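Local coordinates for okadaic acid binding protein 2-alpha (Halichondria okadai, PDB 4WRI), which binds the polyether toxin okadaic acid in a pocket and is implicated in the accumulation of this cytotoxin by the sponge, at residues Arg18-Phe21 / Arg22-Val26. Numbering follows the deposited sequence.
Sequences RTVF and RPWDV
W24 reaches back over the preceding turn of its own helix and meets V20 and F21. Its CB lies 3.3 Å from F21 O. CG stands anti to the carbonyl carbon and beside the backbone N (chi1 -56°), which carries the ring back along the helix; V20 O then sits over the centre of one ring face, 3.7 Å above the plane. On the benzo side CE3 meets CD1 of F21 at 4.0 Å, the two side chains crossing at about a right angle. At the far end CH2 abuts V20 CG1 at 3.4 Å, a tight apolar contact between side chains that run alongside each other. D25 CB approaches the F21 ring obliquely, 3.8 Å from F21 CE2. In the backbone, D25 N donates to F21 O (3.0 Å, N-H...O 166°), whereas P23 has no N-H to give T19 O and instead sets CD 3.2 Å from it, which accounts for the kink in helix 11-27. W24 touches okadaic acid and makes edge-to-face contacts with H67, F39 and Y89. Around this pocket wall, V20 packs on helix 169-174, F21 reaches E86 of helix 86-96, and V34 of strand 33-34 touches both aromatic side chains.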
ATOM      1  N   ARG A  18      -3.808  -6.757  -7.621  1.00 10.07           N
ATOM      2  CA  ARG A  18      -2.731  -7.723  -7.823  1.00 12.38           C
ATOM      3  C   ARG A  18      -1.382  -7.046  -7.613  1.00 11.01           C
ATOM      4  O   ARG A  18      -0.421  -7.677  -7.166  1.00 11.83           O
ATOM      5  CB  ARG A  18      -2.792  -8.352  -9.220  1.00 12.56           C
ATOM      6  CG  ARG A  18      -4.012  -9.249  -9.424  1.00 12.21           C
ATOM      7  CD  ARG A  18      -3.847 -10.090 -10.695  1.00 13.57           C
ATOM      8  NE  ARG A  18      -3.940  -9.300 -11.923  1.00 17.06           N
ATOM      9  CZ  ARG A  18      -5.084  -8.912 -12.499  1.00 14.95           C
ATOM     10  NH1 ARG A  18      -6.264  -9.197 -11.955  1.00 17.36           N
ATOM     11  NH2 ARG A  18      -5.018  -8.217 -13.632  1.00 18.79           N
ATOM     12  N   THR A  19      -1.301  -5.756  -7.927  1.00 10.40           N
ATOM     13  CA  THR A  19      -0.053  -5.009  -7.754  1.00 11.51           C
ATOM     14  C   THR A  19       0.251  -4.809  -6.259  1.00 10.38           C
ATOM     15  O   THR A  19       1.398  -4.810  -5.850  1.00 10.07           O
ATOM     16  CB  THR A  19      -0.126  -3.670  -8.517  1.00 11.20           C
ATOM     17  OG1 THR A  19      -0.324  -3.951  -9.919  1.00 11.96           O
ATOM     18  CG2 THR A  19       1.141  -2.839  -8.347  1.00 12.31           C
ATOM     19  N   VAL A  20      -0.786  -4.643  -5.451  1.00  9.44           N
ATOM     20  CA  VAL A  20      -0.617  -4.609  -4.003  1.00 11.23           C
ATOM     21  C   VAL A  20      -0.122  -5.952  -3.476  1.00  9.86           C
ATOM     22  O   VAL A  20       0.772  -6.009  -2.634  1.00 10.81           O
ATOM     23  CB  VAL A  20      -1.949  -4.291  -3.317  1.00  9.53           C
ATOM     24  CG1 VAL A  20      -1.810  -4.368  -1.798  1.00 11.12           C
ATOM     25  CG2 VAL A  20      -2.466  -2.912  -3.737  1.00 11.94           C
ATOM     26  N   PHE A  21      -0.717  -7.043  -3.950  1.00  9.98           N
ATOM     27  CA  PHE A  21      -0.477  -8.370  -3.387  1.00  9.71           C
ATOM     28  C   PHE A  21       0.881  -8.934  -3.803  1.00 11.79           C
ATOM     29  O   PHE A  21       1.523  -9.669  -3.022  1.00 11.31           O
ATOM     30  CB  PHE A  21      -1.601  -9.314  -3.828  1.00 10.68           C
ATOM     31  CG  PHE A  21      -1.577 -10.665  -3.158  1.00  8.61           C
ATOM     32  CD1 PHE A  21      -2.210 -10.870  -1.937  1.00  9.59           C
ATOM     33  CD2 PHE A  21      -0.927 -11.736  -3.754  1.00  9.94           C
ATOM     34  CE1 PHE A  21      -2.231 -12.137  -1.332  1.00 10.98           C
ATOM     35  CE2 PHE A  21      -0.940 -13.018  -3.142  1.00 12.22           C
ATOM     36  CZ  PHE A  21      -1.585 -13.206  -1.940  1.00 10.48           C
ATOM     37  N   ARG A  22       1.312  -8.621  -5.028  1.00 12.14           N
ATOM     38  CA  ARG A  22       2.504  -9.265  -5.592  1.00 12.01           C
ATOM     39  C   ARG A  22       3.761  -9.219  -4.704  1.00 12.61           C
ATOM     40  O   ARG A  22       4.375 -10.265  -4.505  1.00 12.18           O
ATOM     41  CB  ARG A  22       2.789  -8.772  -7.031  1.00 13.99           C
ATOM     42  CG  ARG A  22       4.000  -9.462  -7.712  1.00 16.53           C
ATOM     43  CD  ARG A  22       3.768 -10.950  -7.975  1.00 15.67           C
ATOM     44  NE  ARG A  22       2.404 -11.248  -8.434  1.00 16.40           N
ATOM     45  CZ  ARG A  22       1.948 -11.087  -9.676  1.00 17.12           C
ATOM     46  NH1 ARG A  22       2.749 -10.633 -10.637  1.00 20.73           N
ATOM     47  NH2 ARG A  22       0.678 -11.376  -9.962  1.00 19.72           N
ATOM     48  N   PRO A  23       4.113  -8.045  -4.154  1.00 12.27           N
ATOM     49  CA  PRO A  23       5.331  -8.035  -3.324  1.00 12.82           C
ATOM     50  C   PRO A  23       5.196  -8.931  -2.086  1.00 13.89           C
ATOM     51  O   PRO A  23       6.198  -9.530  -1.652  1.00 13.53           O
ATOM     52  CB  PRO A  23       5.486  -6.564  -2.934  1.00 12.66           C
ATOM     53  CG  PRO A  23       4.711  -5.798  -3.977  1.00 14.04           C
ATOM     54  CD  PRO A  23       3.560  -6.693  -4.365  1.00 12.39           C
ATOM     55  N   TRP A  24       3.989  -9.046  -1.530  1.00 11.15           N
ATOM     56  CA  TRP A  24       3.775  -9.929  -0.392  1.00 11.13           C
ATOM     57  C   TRP A  24       3.931 -11.379  -0.821  1.00 11.98           C
ATOM     58  O   TRP A  24       4.537 -12.182  -0.125  1.00 12.72           O
ATOM     59  CB  TRP A  24       2.388  -9.731   0.199  1.00 11.33           C
ATOM     60  CG  TRP A  24       2.070  -8.321   0.611  1.00 10.11           C
ATOM     61  CD1 TRP A  24       2.952  -7.325   0.966  1.00 11.65           C
ATOM     62  CD2 TRP A  24       0.762  -7.766   0.747  1.00  9.86           C
ATOM     63  NE1 TRP A  24       2.255  -6.188   1.306  1.00 12.06           N
ATOM     64  CE2 TRP A  24       0.912  -6.423   1.154  1.00 11.34           C
ATOM     65  CE3 TRP A  24      -0.527  -8.264   0.522  1.00 11.17           C
ATOM     66  CZ2 TRP A  24      -0.181  -5.577   1.373  1.00 11.81           C
ATOM     67  CZ3 TRP A  24      -1.610  -7.413   0.755  1.00 11.78           C
ATOM     68  CH2 TRP A  24      -1.432  -6.094   1.153  1.00 11.93           C
ATOM     69  N   ASP A  25       3.361 -11.731  -1.974  1.00 10.86           N
ATOM     70  CA  ASP A  25       3.530 -13.070  -2.531  1.00 11.60           C
ATOM     71  C   ASP A  25       5.032 -13.364  -2.665  1.00 12.53           C
ATOM     72  O   ASP A  25       5.495 -14.432  -2.249  1.00 13.39           O
ATOM     73  CB  ASP A  25       2.809 -13.135  -3.882  1.00 12.58           C
ATOM     74  CG  ASP A  25       2.636 -14.541  -4.424  1.00 16.06           C
ATOM     75  OD1 ASP A  25       3.132 -15.530  -3.839  1.00 16.32           O
ATOM     76  OD2 ASP A  25       1.961 -14.645  -5.476  1.00 19.10           O
ATOM     77  N   VAL A  26       5.778 -12.440  -3.259  1.00 13.00           N
ATOM     78  CA  VAL A  26       7.216 -12.649  -3.431  1.00 15.25           C
ATOM     79  C   VAL A  26       7.926 -12.840  -2.081  1.00 15.99           C
ATOM     80  O   VAL A  26       8.730 -13.773  -1.939  1.00 15.96           O
ATOM     81  CB  VAL A  26       7.851 -11.518  -4.275  1.00 14.27           C
ATOM     82  CG1 VAL A  26       9.368 -11.654  -4.309  1.00 17.89           C
ATOM     83  CG2 VAL A  26       7.297 -11.566  -5.709  1.00 18.60           C
TER